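Side-chain contacts in AbiEi antitoxin C-terminal domain-containing protein (Mycobacterium tuberculosis, PDB 1ZEL), which is of unknown function but probably binds DNA through a winged helix and carries a domain of the AbiEi antitoxin C-terminal family: residues 19-24 / 43-48; 92-95 / 99-102; 111-116 / 184-189. All blocks are in the same frame, centred on the assembly; numbering follows the deposited sequence.

Contact 1: residues 19-24 / 43-48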
ATOM      1  N   SER A  19      -9.715 -31.416  16.678  1.00 24.32           N
ATOM      2  CA  SER A  19      -9.109 -32.148  15.556  1.00 24.94           C
ATOM      3  C   SER A  19      -9.782 -31.821  14.207  1.00 24.06           C
ATOM      4  O   SER A  19      -9.116 -31.464  13.231  1.00 22.57           O
ATOM      5  CB  SER A  19      -9.195 -33.644  15.830  1.00 25.47           C
ATOM      6  OG  SER A  19      -8.462 -34.366  14.868  1.00 29.67           O
ATOM      7  N   ARG A  20     -11.114 -31.934  14.147  1.00 22.88           N
ATOM      8  CA  ARG A  20     -11.821 -31.646  12.908  1.00 23.07           C
ATOM      9  C   ARG A  20     -11.763 -30.176  12.539  1.00 23.26           C
ATOM     10  O   ARG A  20     -11.718 -29.843  11.359  1.00 24.48           O
ATOM     11  CB  ARG A  20     -13.277 -32.129  12.955  1.00 22.79           C
ATOM     12  CG  ARG A  20     -13.382 -33.617  12.983  1.00 25.18           C
ATOM     13  CD  ARG A  20     -14.788 -34.100  12.660  1.00 31.07           C
ATOM     14  NE  ARG A  20     -14.716 -35.482  12.211  1.00 32.63           N
ATOM     15  CZ  ARG A  20     -14.502 -36.505  13.025  1.00 33.06           C
ATOM     16  NH1 ARG A  20     -14.359 -36.291  14.330  1.00 34.45           N
ATOM     17  NH2 ARG A  20     -14.424 -37.735  12.539  1.00 29.42           N
ATOM     18  N   VAL A  21     -11.743 -29.295  13.541  1.00 22.78           N
ATOM     19  CA  VAL A  21     -11.677 -27.861  13.277  1.00 22.24           C
ATOM     20  C   VAL A  21     -10.339 -27.521  12.624  1.00 21.62           C
ATOM     21  O   VAL A  21     -10.286 -26.847  11.576  1.00 20.86           O
ATOM     22  CB  VAL A  21     -11.847 -27.038  14.554  1.00 23.08           C
ATOM     23  CG1 VAL A  21     -11.817 -25.561  14.233  1.00 23.83           C
ATOM     24  CG2 VAL A  21     -13.156 -27.388  15.227  1.00 24.56           C
ATOM     25  N   VAL A  22      -9.259 -28.023  13.215  1.00 20.00           N
ATOM     26  CA  VAL A  22      -7.935 -27.772  12.659  1.00 19.92           C
ATOM     27  C   VAL A  22      -7.793 -28.447  11.299  1.00 19.51           C
ATOM     28  O   VAL A  22      -7.257 -27.837  10.365  1.00 20.64           O
ATOM     29  CB  VAL A  22      -6.832 -28.206  13.653  1.00 20.45           C
ATOM     30  CG1 VAL A  22      -5.445 -28.102  13.019  1.00 20.84           C
ATOM     31  CG2 VAL A  22      -6.926 -27.343  14.937  1.00 20.56           C
ATOM     32  N   SER A  23      -8.269 -29.691  11.170  1.00 19.31           N
ATOM     33  CA  SER A  23      -8.152 -30.428   9.897  1.00 20.12           C
ATOM     34  C   SER A  23      -8.916 -29.730   8.781  1.00 20.12           C
ATOM     35  O   SER A  23      -8.470 -29.687   7.629  1.00 20.14           O
ATOM     36  CB  SER A  23      -8.617 -31.883  10.043  1.00 20.38           C
ATOM     37  OG  SER A  23      -7.596 -32.656  10.666  1.00 24.96           O
ATOM     38  N   GLY A  24     -10.061 -29.159   9.124  1.00 19.69           N
ATOM     39  CA  GLY A  24     -10.868 -28.437   8.141  1.00 19.72           C
ATOM     40  C   GLY A  24     -10.205 -27.157   7.655  1.00 20.29           C
ATOM     41  O   GLY A  24     -10.284 -26.818   6.463  1.00 21.00           O
ATOM     42  N   THR A  43     -19.357 -26.036  15.178  1.00 25.37           N
ATOM     43  CA  THR A  43     -20.667 -26.707  15.091  1.00 27.32           C
ATOM     44  C   THR A  43     -20.589 -27.927  14.187  1.00 27.51           C
ATOM     45  O   THR A  43     -21.033 -29.014  14.566  1.00 28.59           O
ATOM     46  CB  THR A  43     -21.754 -25.728  14.565  1.00 27.78           C
ATOM     47  OG1 THR A  43     -21.920 -24.648  15.497  1.00 28.02           O
ATOM     48  CG2 THR A  43     -23.103 -26.439  14.388  1.00 33.01           C
ATOM     49  N   GLU A  44     -20.026 -27.737  12.998  1.00 27.16           N
ATOM     50  CA  GLU A  44     -19.800 -28.823  12.040  1.00 27.88           C
ATOM     51  C   GLU A  44     -19.007 -29.996  12.598  1.00 27.28           C
ATOM     52  O   GLU A  44     -19.246 -31.139  12.211  1.00 27.60           O
ATOM     53  CB  GLU A  44     -19.068 -28.293  10.814  1.00 27.58           C
ATOM     54  CG  GLU A  44     -19.968 -27.469   9.932  1.00 31.88           C
ATOM     55  CD  GLU A  44     -19.311 -27.055   8.620  1.00 45.61           C
ATOM     56  OE1 GLU A  44     -18.128 -27.417   8.371  1.00 45.14           O
ATOM     57  OE2 GLU A  44     -19.995 -26.353   7.838  1.00 46.38           O
ATOM     58  N   ALA A  45     -18.068 -29.704  13.492  1.00 25.99           N
ATOM     59  CA  ALA A  45     -17.194 -30.721  14.102  1.00 25.49           C
ATOM     60  C   ALA A  45     -17.890 -31.481  15.240  1.00 25.26           C
ATOM     61  O   ALA A  45     -17.310 -32.420  15.807  1.00 26.00           O
ATOM     62  CB  ALA A  45     -15.912 -30.080  14.618  1.00 23.48           C
ATOM     63  N   GLY A  46     -19.104 -31.054  15.583  1.00 24.55           N
ATOM     64  CA  GLY A  46     -19.872 -31.644  16.679  1.00 24.52           C
ATOM     65  C   GLY A  46     -19.311 -31.133  17.995  1.00 24.42           C
ATOM     66  O   GLY A  46     -19.536 -31.711  19.049  1.00 23.17           O
ATOM     67  N   CYS A  47     -18.571 -30.027  17.906  1.00 24.06           N
ATOM     68  CA  CYS A  47     -17.983 -29.387  19.065  1.00 25.08           C
ATOM     69  C   CYS A  47     -18.933 -28.358  19.643  1.00 25.14           C
ATOM     70  O   CYS A  47     -19.315 -27.399  18.964  1.00 26.21           O
ATOM     71  CB  CYS A  47     -16.638 -28.733  18.703  1.00 24.78           C
ATOM     72  SG  CYS A  47     -15.906 -28.010  20.170  1.00 27.67           S
ATOM     73  N   GLY A  48     -19.316 -28.550  20.899  1.00 25.76           N
ATOM     74  CA  GLY A  48     -20.265 -27.650  21.545  1.00 26.46           C
ATOM     75  C   GLY A  48     -19.608 -26.581  22.404  1.00 27.03           C
ATOM     76  O   GLY A  48     -20.271 -25.948  23.234  1.00 26.26           O
TER
HETATM   77  O   HOH W   1     -15.066 -33.595  16.231  1.00 29.38           O
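Ala45, in the C-terminal end region of helix 35-44, points its CB at helix 19-28 and is met there by two neighbouring side chains. Arg20 comes in with its CB, 3.7 Å from Ala45 CB, while Val21 adds one branch, its CG2 lying 3.9 Å from the same Ala45 CB. With CG1 of Val21 anti to the backbone N (chi1 -178°), CG2 is left on the flank that meets the methyl; the valine also packs on Leu38 and Leu42 of helix 35-44. The polar side of Ala45 is bridged by water: its O accepts from a water molecule at 2.6 Å, and that water in turn receives a weak bond from Arg20 NH1, at the edge and in the plane of the guanidinium group. A formic acid, probably from the crystallisation liquor, lies about 3 Å from the Arg20 side chain. Gly46 follows with positive phi (77°) in a Schellman motif, its N bonded to Thr43 O at 3.0 Å. The succession of helices 19-28, 35-44 and 51-61 before two strands is consistent with a winged helix, in which 35-44 and 51-61 would form the helix-turn-helix and Gly46 would lie in the turn between them. Cys47 then packs on Leu42 and Trp17.

Contact 2: residues 92-95 / 99-102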
ATOM      1  N   SER A  92      -7.369  -8.721   6.641  1.00 21.66           N
ATOM      2  CA  SER A  92      -8.337  -8.887   7.749  1.00 22.67           C
ATOM      3  C   SER A  92      -9.460  -7.849   7.725  1.00 22.40           C
ATOM      4  O   SER A  92     -10.615  -8.131   8.115  1.00 21.88           O
ATOM      5  CB  SER A  92      -7.639  -8.926   9.115  1.00 23.75           C
ATOM      6  OG  SER A  92      -7.439  -7.644   9.669  1.00 24.85           O
ATOM      7  N   TRP A  93      -9.131  -6.648   7.270  1.00 22.25           N
ATOM      8  CA  TRP A  93     -10.144  -5.630   7.031  1.00 23.14           C
ATOM      9  C   TRP A  93     -11.140  -6.036   5.941  1.00 23.95           C
ATOM     10  O   TRP A  93     -12.368  -5.968   6.160  1.00 24.66           O
ATOM     11  CB  TRP A  93      -9.471  -4.287   6.738  1.00 23.69           C
ATOM     12  CG  TRP A  93     -10.424  -3.086   6.716  1.00 23.97           C
ATOM     13  CD1 TRP A  93     -11.741  -3.064   7.056  1.00 26.93           C
ATOM     14  CD2 TRP A  93     -10.069  -1.743   6.378  1.00 26.80           C
ATOM     15  NE1 TRP A  93     -12.249  -1.784   6.917  1.00 30.28           N
ATOM     16  CE2 TRP A  93     -11.231  -0.955   6.507  1.00 30.31           C
ATOM     17  CE3 TRP A  93      -8.872  -1.130   5.983  1.00 27.32           C
ATOM     18  CZ2 TRP A  93     -11.237   0.419   6.231  1.00 27.62           C
ATOM     19  CZ3 TRP A  93      -8.874   0.239   5.724  1.00 21.75           C
ATOM     20  CH2 TRP A  93     -10.046   0.993   5.833  1.00 26.31           C
ATOM     21  N   LEU A  94     -10.643  -6.483   4.785  1.00 23.85           N
ATOM     22  CA  LEU A  94     -11.532  -6.960   3.702  1.00 24.37           C
ATOM     23  C   LEU A  94     -12.409  -8.136   4.129  1.00 25.00           C
ATOM     24  O   LEU A  94     -13.537  -8.315   3.617  1.00 25.04           O
ATOM     25  CB  LEU A  94     -10.716  -7.378   2.484  1.00 24.26           C
ATOM     26  CG  LEU A  94     -10.067  -6.217   1.754  1.00 24.61           C
ATOM     27  CD1 LEU A  94      -8.996  -6.755   0.798  1.00 26.31           C
ATOM     28  CD2 LEU A  94     -11.114  -5.389   1.034  1.00 28.37           C
ATOM     29  N   ALA A  95     -11.890  -8.934   5.066  1.00 25.43           N
ATOM     30  CA  ALA A  95     -12.635 -10.082   5.608  1.00 26.04           C
ATOM     31  C   ALA A  95     -13.894  -9.644   6.337  1.00 26.69           C
ATOM     32  O   ALA A  95     -14.914 -10.337   6.294  1.00 27.68           O
ATOM     33  CB  ALA A  95     -11.747 -10.895   6.527  1.00 24.94           C
ATOM     34  N   ASN A  99     -16.012  -3.743   1.224  1.00 32.45           N
ATOM     35  CA  ASN A  99     -15.995  -2.382   0.676  1.00 32.51           C
ATOM     36  C   ASN A  99     -15.068  -1.448   1.452  1.00 30.63           C
ATOM     37  O   ASN A  99     -15.312  -0.236   1.518  1.00 31.35           O
ATOM     38  CB  ASN A  99     -17.419  -1.776   0.670  1.00 32.97           C
ATOM     39  CG  ASN A  99     -18.442  -2.662  -0.020  1.00 38.00           C
ATOM     40  OD1 ASN A  99     -19.540  -2.897   0.512  1.00 44.62           O
ATOM     41  ND2 ASN A  99     -18.095  -3.163  -1.203  1.00 42.05           N
ATOM     42  N   ALA A 100     -14.019  -2.012   2.062  1.00 28.88           N
ATOM     43  CA  ALA A 100     -13.038  -1.227   2.819  1.00 27.14           C
ATOM     44  C   ALA A 100     -12.584  -0.001   2.033  1.00 26.00           C
ATOM     45  O   ALA A 100     -12.460   1.078   2.587  1.00 26.60           O
ATOM     46  CB  ALA A 100     -11.844  -2.096   3.234  1.00 26.42           C
ATOM     47  N   GLY A 101     -12.354  -0.181   0.740  1.00 24.80           N
ATOM     48  CA  GLY A 101     -12.096   0.930  -0.172  1.00 23.53           C
ATOM     49  C   GLY A 101     -10.679   1.475  -0.202  1.00 22.80           C
ATOM     50  O   GLY A 101     -10.460   2.537  -0.771  1.00 21.88           O
ATOM     51  N   PHE A 102      -9.712   0.754   0.389  1.00 21.12           N
ATOM     52  CA  PHE A 102      -8.341   1.247   0.435  1.00 20.54           C
ATOM     53  C   PHE A 102      -7.632   0.807  -0.816  1.00 20.94           C
ATOM     54  O   PHE A 102      -8.060  -0.144  -1.497  1.00 21.67           O
ATOM     55  CB  PHE A 102      -7.555   0.713   1.671  1.00 20.71           C
ATOM     56  CG  PHE A 102      -7.449  -0.805   1.722  1.00 18.58           C
ATOM     57  CD1 PHE A 102      -6.458  -1.472   1.003  1.00 19.70           C
ATOM     58  CD2 PHE A 102      -8.329  -1.557   2.498  1.00 22.44           C
ATOM     59  CE1 PHE A 102      -6.376  -2.864   1.015  1.00 17.99           C
ATOM     60  CE2 PHE A 102      -8.227  -2.969   2.543  1.00 17.53           C
ATOM     61  CZ  PHE A 102      -7.250  -3.605   1.785  1.00 21.56           C
TER
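The methyl of Ala100 sits squarely over the pyrrole part of the Trp93 indole, in a CH-pi contact with Ala100 CB 3.5 Å from the centroid of the five-membered ring and only 12° off its normal. The nearest ring atom is CE2 of Trp93, also 3.5 Å from Ala100 CB. Trp93 carries its CG anti to the backbone N (chi1 -170°), which swings the indole off helix 88-96 and beneath the loop that follows. This is a helix whose chain turns back on its own last turns: after 88-96 a short loop, held in part by a bond from Asn99 N to Asp97 OD1, brings residues 99-102 against the helix side just before strand 103-104. Gly101, with positive phi, separates the two apolar residues of the loop. Phe102 then slides past the benzene half of the indole, the planes near parallel at 27° but displaced so far that the rings barely overlap; CD2 of Phe102 lies 3.6 Å from Trp93 CE3. Further along the phenylalanine, CZ comes to 3.7 Å from Leu94 CD1, and CE2 to 3.8 Å from Leu94 CG. The other leucine branch bends to the alanine, with Leu94 CD2 4.0 Å from Ala100 CB. Beyond the loop Trp93 also packs on Pro135 and Leu138, and Leu94 on Leu178.

Contact 3: residues 111-116 / 184-189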
ATOM      1  N   TRP A 111       6.861  -0.362  -4.816  1.00 20.18           N
ATOM      2  CA  TRP A 111       7.603  -1.614  -4.721  1.00 20.01           C
ATOM      3  C   TRP A 111       7.090  -2.614  -5.752  1.00 20.34           C
ATOM      4  O   TRP A 111       7.856  -3.169  -6.527  1.00 19.99           O
ATOM      5  CB  TRP A 111       7.512  -2.165  -3.283  1.00 20.01           C
ATOM      6  CG  TRP A 111       7.871  -3.621  -3.113  1.00 20.50           C
ATOM      7  CD1 TRP A 111       7.036  -4.634  -2.728  1.00 19.71           C
ATOM      8  CD2 TRP A 111       9.166  -4.223  -3.300  1.00 19.58           C
ATOM      9  NE1 TRP A 111       7.723  -5.819  -2.663  1.00 16.98           N
ATOM     10  CE2 TRP A 111       9.030  -5.595  -3.004  1.00 17.75           C
ATOM     11  CE3 TRP A 111      10.419  -3.729  -3.668  1.00 23.96           C
ATOM     12  CZ2 TRP A 111      10.090  -6.489  -3.091  1.00 23.55           C
ATOM     13  CZ3 TRP A 111      11.484  -4.626  -3.770  1.00 22.48           C
ATOM     14  CH2 TRP A 111      11.306  -5.990  -3.478  1.00 24.20           C
ATOM     15  N   HIS A 112       5.778  -2.810  -5.793  1.00 20.86           N
ATOM     16  CA  HIS A 112       5.203  -3.786  -6.707  1.00 20.00           C
ATOM     17  C   HIS A 112       5.222  -3.332  -8.170  1.00 20.02           C
ATOM     18  O   HIS A 112       5.249  -4.178  -9.060  1.00 20.58           O
ATOM     19  CB  HIS A 112       3.797  -4.179  -6.253  1.00 20.59           C
ATOM     20  CG  HIS A 112       3.772  -4.919  -4.945  1.00 19.88           C
ATOM     21  ND1 HIS A 112       4.359  -6.161  -4.781  1.00 24.41           N
ATOM     22  CD2 HIS A 112       3.217  -4.603  -3.749  1.00 21.55           C
ATOM     23  CE1 HIS A 112       4.189  -6.564  -3.531  1.00 22.05           C
ATOM     24  NE2 HIS A 112       3.496  -5.638  -2.884  1.00 19.58           N
ATOM     25  N   LEU A 113       5.224  -2.018  -8.401  1.00 19.61           N
ATOM     26  CA  LEU A 113       5.339  -1.442  -9.740  1.00 19.68           C
ATOM     27  C   LEU A 113       6.791  -1.506 -10.211  1.00 20.27           C
ATOM     28  O   LEU A 113       7.075  -1.387 -11.416  1.00 20.88           O
ATOM     29  CB  LEU A 113       4.862   0.019  -9.754  1.00 20.71           C
ATOM     30  CG  LEU A 113       3.358   0.313  -9.694  1.00 20.95           C
ATOM     31  CD1 LEU A 113       3.075   1.830  -9.572  1.00 19.45           C
ATOM     32  CD2 LEU A 113       2.638  -0.303 -10.905  1.00 20.71           C
ATOM     33  N   GLY A 114       7.702  -1.716  -9.267  1.00 20.26           N
ATOM     34  CA  GLY A 114       9.107  -2.004  -9.618  1.00 20.46           C
ATOM     35  C   GLY A 114      10.076  -0.847  -9.514  1.00 21.64           C
ATOM     36  O   GLY A 114      11.200  -0.935 -10.023  1.00 19.52           O
ATOM     37  N   TYR A 115       9.687   0.202  -8.783  1.00 21.60           N
ATOM     38  CA  TYR A 115      10.511   1.412  -8.711  1.00 22.51           C
ATOM     39  C   TYR A 115      11.424   1.481  -7.488  1.00 24.32           C
ATOM     40  O   TYR A 115      12.067   2.511  -7.266  1.00 25.60           O
ATOM     41  CB  TYR A 115       9.633   2.675  -8.822  1.00 22.33           C
ATOM     42  CG  TYR A 115       8.657   2.630  -9.980  1.00 20.59           C
ATOM     43  CD1 TYR A 115       7.301   2.916  -9.801  1.00 17.97           C
ATOM     44  CD2 TYR A 115       9.074   2.248 -11.230  1.00 16.17           C
ATOM     45  CE1 TYR A 115       6.418   2.844 -10.864  1.00 20.05           C
ATOM     46  CE2 TYR A 115       8.182   2.171 -12.304  1.00 16.92           C
ATOM     47  CZ  TYR A 115       6.870   2.467 -12.109  1.00 20.78           C
ATOM     48  OH  TYR A 115       5.984   2.380 -13.149  1.00 19.42           O
ATOM     49  N   LEU A 116      11.519   0.404  -6.710  1.00 24.93           N
ATOM     50  CA  LEU A 116      12.324   0.447  -5.495  1.00 26.15           C
ATOM     51  C   LEU A 116      13.344  -0.662  -5.456  1.00 29.01           C
ATOM     52  O   LEU A 116      13.039  -1.820  -5.764  1.00 29.36           O
ATOM     53  CB  LEU A 116      11.453   0.392  -4.218  1.00 25.71           C
ATOM     54  CG  LEU A 116      10.450   1.503  -3.901  1.00 22.54           C
ATOM     55  CD1 LEU A 116       9.716   1.218  -2.619  1.00 20.47           C
ATOM     56  CD2 LEU A 116      11.130   2.862  -3.787  1.00 23.77           C
ATOM     57  N   GLU A 184       0.735   6.706 -12.182  1.00 21.00           N
ATOM     58  CA  GLU A 184       0.244   8.074 -12.192  1.00 20.63           C
ATOM     59  C   GLU A 184      -0.211   8.517 -10.816  1.00 20.62           C
ATOM     60  O   GLU A 184       0.178   9.581 -10.345  1.00 19.82           O
ATOM     61  CB  GLU A 184      -0.868   8.262 -13.231  1.00 20.31           C
ATOM     62  CG  GLU A 184      -0.351   8.038 -14.652  1.00 20.84           C
ATOM     63  CD  GLU A 184      -0.657   6.646 -15.176  1.00 26.77           C
ATOM     64  OE1 GLU A 184      -0.959   5.765 -14.350  1.00 25.39           O
ATOM     65  OE2 GLU A 184      -0.599   6.441 -16.410  1.00 28.17           O
ATOM     66  N   ALA A 185      -0.995   7.684 -10.144  1.00 20.50           N
ATOM     67  CA  ALA A 185      -1.499   8.071  -8.826  1.00 20.55           C
ATOM     68  C   ALA A 185      -0.364   8.109  -7.814  1.00 20.99           C
ATOM     69  O   ALA A 185      -0.346   8.962  -6.925  1.00 20.24           O
ATOM     70  CB  ALA A 185      -2.641   7.164  -8.376  1.00 19.77           C
ATOM     71  N   LEU A 186       0.600   7.203  -7.970  1.00 21.16           N
ATOM     72  CA  LEU A 186       1.786   7.230  -7.128  1.00 20.65           C
ATOM     73  C   LEU A 186       2.546   8.541  -7.309  1.00 20.31           C
ATOM     74  O   LEU A 186       2.884   9.205  -6.326  1.00 20.37           O
ATOM     75  CB  LEU A 186       2.703   6.056  -7.456  1.00 20.17           C
ATOM     76  CG  LEU A 186       4.069   6.103  -6.775  1.00 18.14           C
ATOM     77  CD1 LEU A 186       3.980   6.003  -5.233  1.00 16.63           C
ATOM     78  CD2 LEU A 186       4.887   5.009  -7.361  1.00 14.73           C
ATOM     79  N   LEU A 187       2.780   8.932  -8.558  1.00 19.61           N
ATOM     80  CA  LEU A 187       3.576  10.117  -8.819  1.00 19.72           C
ATOM     81  C   LEU A 187       2.830  11.327  -8.259  1.00 19.03           C
ATOM     82  O   LEU A 187       3.429  12.212  -7.628  1.00 20.22           O
ATOM     83  CB  LEU A 187       3.833  10.287 -10.320  1.00 18.99           C
ATOM     84  CG  LEU A 187       4.860  11.339 -10.746  1.00 19.12           C
ATOM     85  CD1 LEU A 187       5.560  10.918 -12.052  1.00 16.30           C
ATOM     86  CD2 LEU A 187       4.155  12.725 -10.902  1.00 16.51           C
ATOM     87  N   VAL A 188       1.526  11.391  -8.501  1.00 18.86           N
ATOM     88  CA  VAL A 188       0.758  12.531  -7.987  1.00 18.78           C
ATOM     89  C   VAL A 188       0.755  12.545  -6.455  1.00 18.54           C
ATOM     90  O   VAL A 188       0.841  13.604  -5.837  1.00 19.20           O
ATOM     91  CB  VAL A 188      -0.654  12.587  -8.561  1.00 18.20           C
ATOM     92  CG1 VAL A 188      -1.458  13.684  -7.871  1.00 17.53           C
ATOM     93  CG2 VAL A 188      -0.565  12.852 -10.093  1.00 16.79           C
ATOM     94  N   GLN A 189       0.701  11.369  -5.850  1.00 17.73           N
ATOM     95  CA  GLN A 189       0.716  11.285  -4.394  1.00 17.93           C
ATOM     96  C   GLN A 189       1.992  11.902  -3.847  1.00 18.86           C
ATOM     97  O   GLN A 189       1.959  12.751  -2.958  1.00 19.12           O
ATOM     98  CB  GLN A 189       0.636   9.829  -3.926  1.00 17.26           C
ATOM     99  CG  GLN A 189       0.667   9.716  -2.390  1.00 14.67           C
ATOM    100  CD  GLN A 189       1.141   8.373  -1.909  1.00 20.60           C
ATOM    101  OE1 GLN A 189       0.881   7.359  -2.536  1.00 19.98           O
ATOM    102  NE2 GLN A 189       1.832   8.355  -0.773  1.00 21.30           N
TER
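Tyr115 and Leu186 meet where helix 106-113 closes in a Schellman motif and the chain turns across the side of helix 183-192. Gly114 takes the positive phi of that motif (100°), its N making a weak bond back to Trp111 O, and the next residue, Tyr115, sends its CB toward Leu186. From CB the side chain runs with CG anti to the carbonyl carbon (chi1 -49°), laying the ring beside the end of its own helix. At CD1 the ring meets helix 183-192: Leu186 CD2 approaches the edge, near the ring plane, 4.0 Å from Tyr115 CD1. One step on, Tyr115 CE1 is 3.7 Å from Leu113 CD1, a neighbour from its own segment. One face has the carbonyl O of Leu113 above it, offset toward the rim. At the tip OH is hydrogen-bonded to Asp213 OD2, and Asp213, with Arg167 and Asp209, makes up the sodium site; the tyrosine side chain comes within about 4 Å of the ion. The phenol thus stands as a second-shell group that probably helps to position Asp213, while its ring also packs on Leu203, Asp209 and Leu210. The same two helices are joined elsewhere by Gln189, whose OE1 accepts from Gly106 N. In Leu186, CG stands anti to the backbone N (chi1 171°), which sends the branch toward the turn, and the one methyl CD2 touches both side chains, lying 4.3 Å from Leu113 CD1 as well.

Overall arrangement
The three contacts follow one another along the chain without interleaving, and none touches another. Contact 1 joins helices 19-28 and 35-44 in the probable winged-helix part, about 36 Å from the centre of the chain. Contacts 2 and 3 both lie in the part related to the AbiEi antitoxin C-terminal domain, their centres about 21 Å apart and their nearest atoms about 11 Å; contact 2 folds a loop onto helix 88-96, whereas contact 3 brings together helices 106-113 and 183-192 beside the sodium site. Contact 1 is about 28 Å from contact 2 and about 45 Å from contact 3 between centres, consistent with a DNA-binding part set well away from the metal site.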